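Local coordinates for protein COG0546: Predicted phosphatases (Streptococcus pneumoniae, PDB 2AH5) that is of uncharacterised function but is probably a haloacid dehalogenase-like phosphatase, hydrolysing phosphate esters with a Rossmann-like core and a helical cap, at residues F26-K31 / R72-A77; P101-T106 / Q148-A153; T112-A117 / E121-F126; D166-R171 / L191-D196. All coordinates share one frame; numbering follows the deposited sequence.

Contact 1: residues F26-K31 / R72-A77; sequences FTYTFK and RSYYKA
Y28 and Y74 meet through the roots of their rings, which lie obliquely to one another with planes 32° apart and centroids separated by 5.6 Å. Each ring leans on the beta carbon of the other residue. Y28 CB sits 3.7 Å from Y74 CD1, and Y74 CB comes equally close to Y28 CD2. In both residues CG lies opposite the backbone N (chi1 178° for Y28 and -178° for Y74), and the rings then splay apart, leaving the OH of Y28 and the OH of Y74 9.7 Å from each other. The two tyrosines stand on helices 19-33 and 64-79, part of the helical insertion that follows the first core strand, consistent with the cap of haloacid dehalogenase-like enzymes. Within the two segments the closest CA atoms are those of Y28 and Y74, 7.1 Å apart. The outer half of the Y28 ring reaches S73, with Y28 CE2 at 3.9 Å from the S73 OG. That hydroxyl is already engaged with the carbonyl of I70, one turn back in its own helix, and meets Y28 at van der Waals distance. At the other end Y74 OH hydrogen-bonds to E82 OE1 and, weakly, to N24 ND2 of helix 19-33. Deeper between the same helices, T29 packs on A67, I70 and Y71, and F26 meets Y71 edge-to-face.

Contact 2: residues P101-T106 / Q148-A153; sequences PLYITT and QTHQLA
Y103 and H150 bring their rings together where strand 102-106 of the parallel, Rossmann-like sheet faces the end of helix 139-149. The helix finishes in a Schellman motif with Q151, at positive phi, as the C-prime residue, and H150 is the first residue to leave helical geometry. The tight part is this aromatic pair. Y103 CE1 stands over the centre of one face of the H150 imidazole, 3.3 Å above its plane, while the two planes remain oblique at 40° and the ring centroids of Y103 and H150 are 4.4 Å apart. In both residues the bond from CA to CB points toward the other segment, and the side chains meet from opposite directions. Hydrogen bonds from the Y103 backbone to strand 6-9 fix where its ring emerges. The loose side is the helix end itself: Q148, T149 and Q151 face solvent, and L152 CD1 stays 4.7 Å from Y103 CE2, the L152 side chain resting instead on T5 and A6. The Y103 OH lies 3.4 Å from H150 ND1. H150 NE2, the imidazole atom nearest Y103 CE1, hydrogen-bonds to the hydroxyl of Y130, on the neighbouring strand 128-132.

Contact 3: residues T112-A117 / E121-F126; sequences TAQDMA and EIHHFF
H123 folds back over A117 just beyond helix 110-119, which closes in a Schellman motif with E121, at positive phi, as its C-prime residue. H123 CB lies 3.8 Å from A117 C and 4.0 Å from A117 CB, while the methyl also touches H123 CA. With CG placed opposite the backbone N (chi1 -175°), the ring runs back along the helix toward Q114. There H123 CD2 points at the Q114 backbone O, 3.8 Å away in the ring plane. At the tip, H123 NE2 approaches Q114 NE2 to 3.1 Å near the imidazole plane, but the angle is too poor for a hydrogen bond and the amide is turned 54° to the ring. I129 packs against both A117 and H123, tying the turn to strand 128-132. The helix end is gripped at one carbonyl, where H123 N gives A117 O a weak bond. The stronger bond runs from I122 N to A117 O, 3.0 Å long with 158° at the hydrogen.

Contact 4: residues D166-R171 / L191-D196; sequences DMLGAR and LNYQPD
M167 and Y193 both place CG opposite their carbonyl carbon (chi1 -57° in each), and these torsions direct what follows CB: the Y193 ring is sent toward L168, and the selenomethionine chain toward P195. The backbones set the approach at the root, with M167 CA and Y193 CA 6.2 Å apart and M167 CB lying 3.5 Å from Y193 CB. The selenomethionine bends at its next two torsions, and M167 SE passes the tyrosine to reach P195 CB at 4.3 Å. The Y193 ring extends the other way along the helix surface. L168 meets it obliquely, L168 CD2 at 3.4 Å from Y193 CE1 and its CG nearly as close to the same atom. Thus M167 takes the root of the tyrosine and L168 its outer part. Y193 belongs to the type I turn L191-Q194, closed by a 3.1 Å bond from Q194 N to L191 O, in the link that leads from helix 187-191 to the edge strand 197-199. Contact 4 therefore lays this connection of the Rossmann-like core against helix 164-173. D166, next to M167, lies close to D10 of the DxD pattern, and with D162 it fits the acidic motif that holds magnesium in related phosphatases. Between the two segments the contact has no hydrogen bond. It is apolar packing through M167 (selenomethionine here), L168, Y193 and P195, while polar fastening of the loop comes from K177 of the adjacent strand, whose NZ bonds to the carbonyls of Y193 and Q194.

How the contacts relate
Contact 1 lies in the probable helical cap, whereas contacts 2, 3 and 4 belong to the core; contact 1 lies across the chain's centre from contacts 2 and 4, with centres about 32 and 31 Å away. Cap and core nevertheless join: K76 NZ of contact 1 probably hydrogen-bonds to T112 OG1 of contact 3, 3.0 Å away. Contacts 2 and 3 share the core interior, where I104 CD1 packs 3.6 Å from F126 CE2. The nearest atoms of contacts 2 and 4 are about 5 Å apart, without touching. The probable active site lies near D10 and D12 at a strand end, with D166 of contact 4 beside D10.

Contact 1: residues F26-K31 / R72-A77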
loop_
_atom_site.group_PDB
_atom_site.type_symbol
_atom_site.label_atom_id
_atom_site.label_comp_id
_atom_site.label_asym_id
_atom_site.label_seq_id
_atom_site.Cartn_x
_atom_site.Cartn_y
_atom_site.Cartn_z
ATOM N N PHE A 26 11.613 3.490 -11.473
ATOM C CA PHE A 26 12.499 2.353 -11.788
ATOM C C PHE A 26 13.288 2.553 -13.084
ATOM O O PHE A 26 14.510 2.362 -13.122
ATOM C CB PHE A 26 11.746 1.032 -11.839
ATOM C CG PHE A 26 11.537 0.436 -10.492
ATOM C CD1 PHE A 26 10.259 0.356 -9.966
ATOM C CD2 PHE A 26 12.630 -0.002 -9.730
ATOM C CE1 PHE A 26 10.046 -0.183 -8.707
ATOM C CE2 PHE A 26 12.418 -0.567 -8.443
ATOM C CZ PHE A 26 11.126 -0.630 -7.939
ATOM N N THR A 27 12.591 2.976 -14.122
ATOM C CA THR A 27 13.234 3.087 -15.454
ATOM C C THR A 27 14.229 4.259 -15.474
ATOM O O THR A 27 15.256 4.195 -16.166
ATOM C CB THR A 27 12.207 3.184 -16.612
ATOM O OG1 THR A 27 11.397 4.341 -16.432
ATOM C CG2 THR A 27 11.282 1.914 -16.665
ATOM N N TYR A 28 13.913 5.330 -14.742
ATOM C CA TYR A 28 14.894 6.425 -14.556
ATOM C C TYR A 28 16.169 5.887 -13.930
ATOM O O TYR A 28 17.289 6.260 -14.330
ATOM C CB TYR A 28 14.324 7.584 -13.688
ATOM C CG TYR A 28 15.354 8.680 -13.470
ATOM C CD1 TYR A 28 15.702 9.539 -14.513
ATOM C CD2 TYR A 28 16.047 8.793 -12.246
ATOM C CE1 TYR A 28 16.669 10.544 -14.334
ATOM C CE2 TYR A 28 17.016 9.793 -12.055
ATOM C CZ TYR A 28 17.325 10.649 -13.111
ATOM O OH TYR A 28 18.297 11.616 -12.966
ATOM N N THR A 29 16.009 5.021 -12.925
ATOM C CA THR A 29 17.164 4.441 -12.230
ATOM C C THR A 29 18.023 3.598 -13.157
ATOM O O THR A 29 19.228 3.781 -13.207
ATOM C CB THR A 29 16.743 3.658 -10.968
ATOM O OG1 THR A 29 15.977 4.533 -10.131
ATOM C CG2 THR A 29 17.997 3.172 -10.167
ATOM N N PHE A 30 17.401 2.681 -13.891
ATOM C CA PHE A 30 18.133 1.862 -14.859
ATOM C C PHE A 30 18.797 2.694 -15.966
ATOM O O PHE A 30 19.939 2.384 -16.357
ATOM C CB PHE A 30 17.237 0.762 -15.421
ATOM C CG PHE A 30 16.668 -0.158 -14.348
ATOM C CD1 PHE A 30 17.511 -0.804 -13.444
ATOM C CD2 PHE A 30 15.305 -0.379 -14.261
ATOM C CE1 PHE A 30 16.986 -1.668 -12.444
ATOM C CE2 PHE A 30 14.771 -1.218 -13.274
ATOM C CZ PHE A 30 15.622 -1.860 -12.359
ATOM N N LYS A 31 18.111 3.727 -16.458
ATOM C CA LYS A 31 18.730 4.686 -17.409
ATOM C C LYS A 31 20.017 5.303 -16.802
ATOM O O LYS A 31 21.063 5.348 -17.439
ATOM C CB LYS A 31 17.742 5.784 -17.820
ATOM C CG LYS A 31 18.425 7.012 -18.495
ATOM C CD LYS A 31 17.465 8.113 -18.838
ATOM C CE LYS A 31 18.219 9.285 -19.446
ATOM N NZ LYS A 31 17.311 10.284 -20.093
ATOM N N ARG A 72 14.636 7.312 -5.407
ATOM C CA ARG A 72 13.943 8.276 -4.555
ATOM C C ARG A 72 14.056 9.700 -5.097
ATOM O O ARG A 72 13.111 10.492 -4.940
ATOM C CB ARG A 72 14.423 8.171 -3.117
ATOM C CG ARG A 72 14.183 6.813 -2.507
ATOM C CD ARG A 72 13.971 6.922 -1.030
ATOM N NE ARG A 72 13.559 5.646 -0.431
ATOM C CZ ARG A 72 12.370 5.061 -0.610
ATOM N NH1 ARG A 72 11.458 5.606 -1.405
ATOM N NH2 ARG A 72 12.101 3.901 -0.010
ATOM N N SER A 73 15.172 9.994 -5.775
ATOM C CA SER A 73 15.396 11.274 -6.464
ATOM C C SER A 73 14.410 11.558 -7.601
ATOM O O SER A 73 14.064 12.726 -7.854
ATOM C CB SER A 73 16.852 11.390 -6.988
ATOM O OG SER A 73 17.027 10.819 -8.289
ATOM N N TYR A 74 13.976 10.521 -8.310
ATOM C CA TYR A 74 12.912 10.693 -9.272
ATOM C C TYR A 74 11.564 10.727 -8.522
ATOM O O TYR A 74 10.713 11.589 -8.782
ATOM C CB TYR A 74 12.928 9.589 -10.337
ATOM C CG TYR A 74 11.849 9.765 -11.377
ATOM C CD1 TYR A 74 12.118 10.388 -12.606
ATOM C CD2 TYR A 74 10.550 9.349 -11.121
ATOM C CE1 TYR A 74 11.110 10.561 -13.570
ATOM C CE2 TYR A 74 9.535 9.527 -12.066
ATOM C CZ TYR A 74 9.824 10.128 -13.290
ATOM O OH TYR A 74 8.807 10.310 -14.206
ATOM N N TYR A 75 11.383 9.812 -7.575
ATOM C CA TYR A 75 10.047 9.612 -6.996
ATOM C C TYR A 75 9.521 10.824 -6.219
ATOM O O TYR A 75 8.362 11.240 -6.391
ATOM C CB TYR A 75 9.979 8.335 -6.148
ATOM C CG TYR A 75 8.539 7.937 -5.959
ATOM C CD1 TYR A 75 7.850 7.287 -6.976
ATOM C CD2 TYR A 75 7.853 8.275 -4.798
ATOM C CE1 TYR A 75 6.498 6.964 -6.853
ATOM C CE2 TYR A 75 6.483 7.965 -4.658
ATOM C CZ TYR A 75 5.829 7.297 -5.697
ATOM O OH TYR A 75 4.501 6.965 -5.573
ATOM N N LYS A 76 10.372 11.391 -5.367
ATOM C CA LYS A 76 9.986 12.552 -4.546
ATOM C C LYS A 76 9.614 13.780 -5.374
ATOM O O LYS A 76 8.625 14.474 -5.077
ATOM C CB LYS A 76 11.100 12.887 -3.531
ATOM C CG LYS A 76 11.245 11.848 -2.413
ATOM C CD LYS A 76 10.001 11.830 -1.478
ATOM C CE LYS A 76 10.295 12.418 -0.100
ATOM N NZ LYS A 76 9.060 12.458 0.746
ATOM N N ALA A 77 10.376 14.033 -6.428
ATOM C CA ALA A 77 10.194 15.216 -7.268
ATOM C C ALA A 77 9.174 15.038 -8.386
ATOM O O ALA A 77 8.565 16.016 -8.824
ATOM C CB ALA A 77 11.545 15.664 -7.862
#

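Contact 2: residues P101-T106 / Q148-A153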
loop_
_atom_site.group_PDB
_atom_site.type_symbol
_atom_site.label_atom_id
_atom_site.label_comp_id
_atom_site.label_asym_id
_atom_site.label_seq_id
_atom_site.Cartn_x
_atom_site.Cartn_y
_atom_site.Cartn_z
ATOM N N PRO A 101 -14.290 5.032 11.472
ATOM C CA PRO A 101 -13.044 5.772 11.388
ATOM C C PRO A 101 -12.148 4.955 10.442
ATOM O O PRO A 101 -12.133 3.728 10.557
ATOM C CB PRO A 101 -12.513 5.738 12.830
ATOM C CG PRO A 101 -13.057 4.467 13.410
ATOM C CD PRO A 101 -14.435 4.310 12.756
ATOM N N LEU A 102 -11.482 5.628 9.509
ATOM C CA LEU A 102 -10.574 5.024 8.538
ATOM C C LEU A 102 -9.138 5.467 8.770
ATOM O O LEU A 102 -8.899 6.648 9.146
ATOM C CB LEU A 102 -10.946 5.473 7.131
ATOM C CG LEU A 102 -12.410 5.396 6.712
ATOM C CD1 LEU A 102 -12.563 5.860 5.284
ATOM C CD2 LEU A 102 -12.974 3.983 6.922
ATOM N N TYR A 103 -8.199 4.551 8.519
ATOM C CA TYR A 103 -6.762 4.825 8.699
ATOM C C TYR A 103 -5.994 4.310 7.502
ATOM O O TYR A 103 -6.350 3.264 6.908
ATOM C CB TYR A 103 -6.235 4.127 9.967
ATOM C CG TYR A 103 -7.010 4.558 11.177
ATOM C CD1 TYR A 103 -6.681 5.745 11.831
ATOM C CD2 TYR A 103 -8.132 3.837 11.603
ATOM C CE1 TYR A 103 -7.412 6.183 12.924
ATOM C CE2 TYR A 103 -8.869 4.258 12.728
ATOM C CZ TYR A 103 -8.497 5.436 13.365
ATOM O OH TYR A 103 -9.201 5.879 14.455
ATOM N N ILE A 104 -4.949 5.038 7.122
ATOM C CA ILE A 104 -3.990 4.433 6.218
ATOM C C ILE A 104 -2.865 3.760 7.017
ATOM O O ILE A 104 -2.305 4.354 7.965
ATOM C CB ILE A 104 -3.437 5.470 5.224
ATOM C CG1 ILE A 104 -4.532 5.823 4.216
ATOM C CG2 ILE A 104 -2.222 4.936 4.504
ATOM C CD1 ILE A 104 -4.302 7.145 3.511
ATOM N N THR A 105 -2.521 2.541 6.583
ATOM C CA THR A 105 -1.374 1.751 7.112
ATOM C C THR A 105 -0.503 1.271 5.941
ATOM O O THR A 105 -0.862 0.331 5.234
ATOM C CB THR A 105 -1.836 0.540 7.937
ATOM O OG1 THR A 105 -2.770 -0.242 7.169
ATOM C CG2 THR A 105 -2.466 0.974 9.199
ATOM N N THR A 106 0.608 1.970 5.699
ATOM C CA THR A 106 1.418 1.724 4.516
ATOM C C THR A 106 2.893 1.566 4.910
ATOM O O THR A 106 3.297 2.002 5.979
ATOM C CB THR A 106 1.286 2.902 3.493
ATOM O OG1 THR A 106 2.057 2.607 2.311
ATOM C CG2 THR A 106 1.745 4.256 4.127
ATOM N N GLN A 148 -2.509 0.420 18.532
ATOM C CA GLN A 148 -2.154 0.957 19.847
ATOM C C GLN A 148 -2.470 2.448 20.008
ATOM O O GLN A 148 -3.079 2.839 21.002
ATOM C CB GLN A 148 -0.703 0.626 20.189
ATOM C CG GLN A 148 -0.506 -0.883 20.255
ATOM C CD GLN A 148 0.924 -1.301 20.505
ATOM O OE1 GLN A 148 1.759 -0.504 20.951
ATOM N NE2 GLN A 148 1.213 -2.565 20.221
ATOM N N THR A 149 -2.127 3.261 19.010
ATOM C CA THR A 149 -2.381 4.698 19.101
ATOM C C THR A 149 -3.878 4.997 19.247
ATOM O O THR A 149 -4.244 5.951 19.929
ATOM C CB THR A 149 -1.762 5.482 17.927
ATOM O OG1 THR A 149 -0.366 5.182 17.883
ATOM C CG2 THR A 149 -1.894 6.964 18.170
ATOM N N HIS A 150 -4.719 4.144 18.654
ATOM C CA HIS A 150 -6.167 4.353 18.664
ATOM C C HIS A 150 -6.909 3.448 19.632
ATOM O O HIS A 150 -8.151 3.371 19.609
ATOM C CB HIS A 150 -6.737 4.356 17.239
ATOM C CG HIS A 150 -6.247 5.518 16.450
ATOM N ND1 HIS A 150 -6.720 6.797 16.657
ATOM C CD2 HIS A 150 -5.220 5.629 15.574
ATOM C CE1 HIS A 150 -6.058 7.635 15.875
ATOM N NE2 HIS A 150 -5.137 6.951 15.214
ATOM N N GLN A 151 -6.129 2.780 20.478
ATOM C CA GLN A 151 -6.652 1.999 21.594
ATOM C C GLN A 151 -7.609 0.929 21.079
ATOM O O GLN A 151 -8.702 0.778 21.605
ATOM C CB GLN A 151 -7.369 2.924 22.587
ATOM C CG GLN A 151 -6.434 3.832 23.358
ATOM C CD GLN A 151 -7.179 4.726 24.348
ATOM O OE1 GLN A 151 -8.008 4.267 25.139
ATOM N NE2 GLN A 151 -6.849 6.006 24.327
ATOM N N LEU A 152 -7.176 0.227 20.028
ATOM C CA LEU A 152 -7.947 -0.847 19.407
ATOM C C LEU A 152 -7.323 -2.193 19.692
ATOM O O LEU A 152 -6.094 -2.354 19.580
ATOM C CB LEU A 152 -7.978 -0.657 17.876
ATOM C CG LEU A 152 -8.644 0.587 17.300
ATOM C CD1 LEU A 152 -8.197 0.799 15.849
ATOM C CD2 LEU A 152 -10.175 0.399 17.378
ATOM N N ALA A 153 -8.175 -3.167 19.998
ATOM C CA ALA A 153 -7.792 -4.594 19.996
ATOM C C ALA A 153 -7.789 -5.086 18.554
ATOM O O ALA A 153 -8.557 -4.589 17.738
ATOM C CB ALA A 153 -8.750 -5.412 20.816
#

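Contact 3: residues T112-A117 / E121-F126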
loop_
_atom_site.group_PDB
_atom_site.type_symbol
_atom_site.label_atom_id
_atom_site.label_comp_id
_atom_site.label_asym_id
_atom_site.label_seq_id
_atom_site.Cartn_x
_atom_site.Cartn_y
_atom_site.Cartn_z
ATOM N N THR A 112 5.622 10.883 2.952
ATOM C CA THR A 112 5.263 10.609 1.552
ATOM C C THR A 112 3.773 10.205 1.428
ATOM O O THR A 112 3.052 10.714 0.558
ATOM C CB THR A 112 6.187 9.526 0.905
ATOM O OG1 THR A 112 7.573 9.879 1.085
ATOM C CG2 THR A 112 5.940 9.418 -0.581
ATOM N N ALA A 113 3.312 9.324 2.316
ATOM C CA ALA A 113 1.909 8.897 2.336
ATOM C C ALA A 113 0.965 10.066 2.612
ATOM O O ALA A 113 -0.087 10.222 1.950
ATOM C CB ALA A 113 1.709 7.773 3.367
ATOM N N GLN A 114 1.345 10.908 3.572
ATOM C CA GLN A 114 0.568 12.087 3.862
ATOM C C GLN A 114 0.508 13.018 2.667
ATOM O O GLN A 114 -0.577 13.462 2.328
ATOM C CB GLN A 114 1.058 12.793 5.130
ATOM C CG GLN A 114 0.852 11.891 6.340
ATOM C CD GLN A 114 0.227 12.553 7.542
ATOM O OE1 GLN A 114 0.301 12.021 8.659
ATOM N NE2 GLN A 114 -0.409 13.697 7.332
ATOM N N ASP A 115 1.643 13.247 2.008
ATOM C CA ASP A 115 1.711 14.087 0.818
ATOM C C ASP A 115 0.827 13.552 -0.298
ATOM O O ASP A 115 0.044 14.314 -0.904
ATOM C CB ASP A 115 3.150 14.213 0.305
ATOM C CG ASP A 115 4.023 15.105 1.180
ATOM O OD1 ASP A 115 3.492 15.878 2.024
ATOM O OD2 ASP A 115 5.264 15.018 1.007
HETATM N N MSE A 116 0.959 12.258 -0.587
HETATM C CA MSE A 116 0.144 11.617 -1.629
HETATM C C MSE A 116 -1.363 11.717 -1.321
HETATM O O MSE A 116 -2.159 12.140 -2.175
HETATM C CB MSE A 116 0.564 10.157 -1.819
HETATM C CG MSE A 116 -0.331 9.348 -2.778
HETATM SE SE MSE A 116 0.471 7.581 -3.164
HETATM C CE MSE A 116 2.367 8.262 -3.312
ATOM N N ALA A 117 -1.762 11.352 -0.104
ATOM C CA ALA A 117 -3.180 11.465 0.242
ATOM C C ALA A 117 -3.699 12.894 0.068
ATOM O O ALA A 117 -4.788 13.086 -0.468
ATOM C CB ALA A 117 -3.460 10.945 1.648
ATOM N N GLU A 121 -6.486 14.274 -2.874
ATOM C CA GLU A 121 -7.712 14.803 -2.231
ATOM C C GLU A 121 -8.457 13.791 -1.359
ATOM O O GLU A 121 -9.675 13.896 -1.193
ATOM C CB GLU A 121 -8.631 15.416 -3.315
ATOM C CG GLU A 121 -7.838 16.391 -4.174
ATOM C CD GLU A 121 -8.675 17.314 -5.040
ATOM O OE1 GLU A 121 -9.867 17.031 -5.282
ATOM O OE2 GLU A 121 -8.094 18.321 -5.488
ATOM N N ILE A 122 -7.717 12.841 -0.778
ATOM C CA ILE A 122 -8.329 11.788 0.057
ATOM C C ILE A 122 -7.883 11.850 1.528
ATOM O O ILE A 122 -8.430 11.135 2.369
ATOM C CB ILE A 122 -8.140 10.357 -0.527
ATOM C CG1 ILE A 122 -6.656 9.940 -0.609
ATOM C CG2 ILE A 122 -8.881 10.235 -1.904
ATOM C CD1 ILE A 122 -6.462 8.410 -0.764
ATOM N N HIS A 123 -6.946 12.741 1.832
ATOM C CA HIS A 123 -6.390 12.870 3.190
ATOM C C HIS A 123 -7.539 13.058 4.189
ATOM O O HIS A 123 -7.548 12.497 5.298
ATOM C CB HIS A 123 -5.393 14.064 3.242
ATOM C CG HIS A 123 -4.679 14.216 4.556
ATOM N ND1 HIS A 123 -5.320 14.597 5.715
ATOM C CD2 HIS A 123 -3.372 14.056 4.887
ATOM C CE1 HIS A 123 -4.445 14.650 6.708
ATOM N NE2 HIS A 123 -3.258 14.317 6.233
ATOM N N HIS A 124 -8.538 13.831 3.782
ATOM C CA HIS A 124 -9.588 14.204 4.710
ATOM C C HIS A 124 -10.538 13.068 5.167
ATOM O O HIS A 124 -11.304 13.233 6.147
ATOM C CB HIS A 124 -10.364 15.392 4.154
ATOM C CG HIS A 124 -11.264 15.049 3.007
ATOM N ND1 HIS A 124 -10.806 14.970 1.713
ATOM C CD2 HIS A 124 -12.593 14.790 2.952
ATOM C CE1 HIS A 124 -11.808 14.665 0.909
ATOM N NE2 HIS A 124 -12.901 14.535 1.635
ATOM N N PHE A 125 -10.499 11.929 4.486
ATOM C CA PHE A 125 -11.335 10.789 4.853
ATOM C C PHE A 125 -10.757 9.981 6.016
ATOM O O PHE A 125 -11.417 9.072 6.513
ATOM C CB PHE A 125 -11.492 9.834 3.677
ATOM C CG PHE A 125 -12.338 10.375 2.569
ATOM C CD1 PHE A 125 -13.715 10.535 2.737
ATOM C CD2 PHE A 125 -11.763 10.737 1.372
ATOM C CE1 PHE A 125 -14.503 11.025 1.703
ATOM C CE2 PHE A 125 -12.532 11.234 0.342
ATOM C CZ PHE A 125 -13.896 11.369 0.491
ATOM N N PHE A 126 -9.507 10.265 6.381
ATOM C CA PHE A 126 -8.801 9.454 7.377
ATOM C C PHE A 126 -8.621 10.092 8.750
ATOM O O PHE A 126 -8.347 11.288 8.859
ATOM C CB PHE A 126 -7.449 8.971 6.787
ATOM C CG PHE A 126 -7.623 8.191 5.520
ATOM C CD1 PHE A 126 -7.968 6.850 5.582
ATOM C CD2 PHE A 126 -7.538 8.818 4.277
ATOM C CE1 PHE A 126 -8.213 6.115 4.421
ATOM C CE2 PHE A 126 -7.740 8.099 3.110
ATOM C CZ PHE A 126 -8.096 6.731 3.185
#

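Contact 4: residues D166-R171 / L191-D196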
loop_
_atom_site.group_PDB
_atom_site.type_symbol
_atom_site.label_atom_id
_atom_site.label_comp_id
_atom_site.label_asym_id
_atom_site.label_seq_id
_atom_site.Cartn_x
_atom_site.Cartn_y
_atom_site.Cartn_z
ATOM N N ASP A 166 0.406 -7.196 3.012
ATOM C CA ASP A 166 -0.799 -6.809 3.753
ATOM C C ASP A 166 -1.411 -8.039 4.415
ATOM O O ASP A 166 -1.840 -7.974 5.544
ATOM C CB ASP A 166 -1.847 -6.218 2.791
ATOM C CG ASP A 166 -1.434 -4.855 2.238
ATOM O OD1 ASP A 166 -0.798 -4.075 2.976
ATOM O OD2 ASP A 166 -1.690 -4.590 1.051
HETATM N N MSE A 167 -1.463 -9.157 3.687
HETATM C CA MSE A 167 -2.102 -10.364 4.219
HETATM C C MSE A 167 -1.291 -10.906 5.398
HETATM O O MSE A 167 -1.855 -11.261 6.435
HETATM C CB MSE A 167 -2.222 -11.456 3.142
HETATM C CG MSE A 167 -2.984 -11.068 1.881
HETATM SE SE MSE A 167 -4.888 -10.668 2.211
HETATM C CE MSE A 167 -4.795 -8.652 2.510
ATOM N N LEU A 168 0.029 -10.960 5.240
ATOM C CA LEU A 168 0.901 -11.460 6.316
ATOM C C LEU A 168 0.904 -10.501 7.509
ATOM O O LEU A 168 0.906 -10.936 8.658
ATOM C CB LEU A 168 2.330 -11.654 5.820
ATOM C CG LEU A 168 2.589 -12.876 4.936
ATOM C CD1 LEU A 168 3.942 -12.755 4.285
ATOM C CD2 LEU A 168 2.482 -14.157 5.746
ATOM N N GLY A 169 0.921 -9.198 7.232
ATOM C CA GLY A 169 0.785 -8.191 8.288
ATOM C C GLY A 169 -0.459 -8.414 9.135
ATOM O O GLY A 169 -0.407 -8.327 10.375
ATOM N N ALA A 170 -1.584 -8.704 8.483
ATOM C CA ALA A 170 -2.833 -8.951 9.180
ATOM C C ALA A 170 -2.720 -10.193 10.050
ATOM O O ALA A 170 -3.203 -10.214 11.180
ATOM C CB ALA A 170 -3.999 -9.106 8.199
ATOM N N ARG A 171 -2.065 -11.222 9.519
ATOM C CA ARG A 171 -2.006 -12.489 10.247
ATOM C C ARG A 171 -1.115 -12.313 11.471
ATOM O O ARG A 171 -1.442 -12.771 12.573
ATOM C CB ARG A 171 -1.488 -13.620 9.352
ATOM C CG ARG A 171 -1.126 -14.850 10.175
ATOM C CD ARG A 171 -0.742 -16.058 9.358
ATOM N NE ARG A 171 -0.303 -17.108 10.276
ATOM C CZ ARG A 171 -1.126 -17.935 10.921
ATOM N NH1 ARG A 171 -2.438 -17.874 10.723
ATOM N NH2 ARG A 171 -0.631 -18.848 11.743
ATOM N N LEU A 191 -5.040 -15.227 -2.172
ATOM C CA LEU A 191 -5.901 -16.288 -1.655
ATOM C C LEU A 191 -5.132 -17.338 -0.831
ATOM O O LEU A 191 -5.725 -17.986 0.018
ATOM C CB LEU A 191 -6.676 -16.974 -2.782
ATOM C CG LEU A 191 -7.773 -16.218 -3.529
ATOM C CD1 LEU A 191 -8.196 -16.997 -4.762
ATOM C CD2 LEU A 191 -8.963 -15.990 -2.621
ATOM N N ASN A 192 -3.829 -17.492 -1.071
ATOM C CA ASN A 192 -3.028 -18.404 -0.259
ATOM C C ASN A 192 -2.994 -18.015 1.215
ATOM O O ASN A 192 -2.606 -18.826 2.059
ATOM C CB ASN A 192 -1.604 -18.505 -0.790
ATOM C CG ASN A 192 -1.504 -19.349 -2.061
ATOM O OD1 ASN A 192 -2.402 -20.107 -2.390
ATOM N ND2 ASN A 192 -0.408 -19.192 -2.780
ATOM N N TYR A 193 -3.395 -16.778 1.514
ATOM C CA TYR A 193 -3.450 -16.278 2.892
ATOM C C TYR A 193 -4.849 -16.270 3.533
ATOM O O TYR A 193 -5.017 -15.727 4.627
ATOM C CB TYR A 193 -2.795 -14.902 2.990
ATOM C CG TYR A 193 -1.362 -14.915 2.503
ATOM C CD1 TYR A 193 -0.323 -15.257 3.361
ATOM C CD2 TYR A 193 -1.058 -14.647 1.163
ATOM C CE1 TYR A 193 1.013 -15.309 2.899
ATOM C CE2 TYR A 193 0.265 -14.677 0.696
ATOM C CZ TYR A 193 1.281 -15.019 1.569
ATOM O OH TYR A 193 2.579 -15.042 1.127
ATOM N N GLN A 194 -5.831 -16.903 2.887
ATOM C CA GLN A 194 -7.166 -17.073 3.500
ATOM C C GLN A 194 -7.783 -15.722 3.968
ATOM O O GLN A 194 -8.043 -15.524 5.180
ATOM C CB GLN A 194 -7.144 -18.100 4.669
ATOM C CG GLN A 194 -6.738 -19.539 4.267
ATOM C CD GLN A 194 -5.281 -19.651 3.853
ATOM O OE1 GLN A 194 -4.371 -19.256 4.595
ATOM N NE2 GLN A 194 -5.051 -20.210 2.660
ATOM N N PRO A 195 -7.990 -14.777 3.020
ATOM C CA PRO A 195 -8.628 -13.524 3.433
ATOM C C PRO A 195 -10.043 -13.739 3.944
ATOM O O PRO A 195 -10.731 -14.696 3.555
ATOM C CB PRO A 195 -8.694 -12.694 2.140
ATOM C CG PRO A 195 -8.546 -13.674 1.039
ATOM C CD PRO A 195 -7.695 -14.793 1.571
ATOM N N ASP A 196 -10.506 -12.800 4.739
ATOM C CA ASP A 196 -11.849 -12.852 5.303
ATOM C C ASP A 196 -12.930 -12.464 4.316
ATOM O O ASP A 196 -14.091 -12.831 4.472
ATOM C CB ASP A 196 -11.909 -11.985 6.554
ATOM C CG ASP A 196 -10.984 -12.501 7.639
ATOM O OD1 ASP A 196 -11.257 -13.609 8.168
ATOM O OD2 ASP A 196 -9.951 -11.857 7.908
#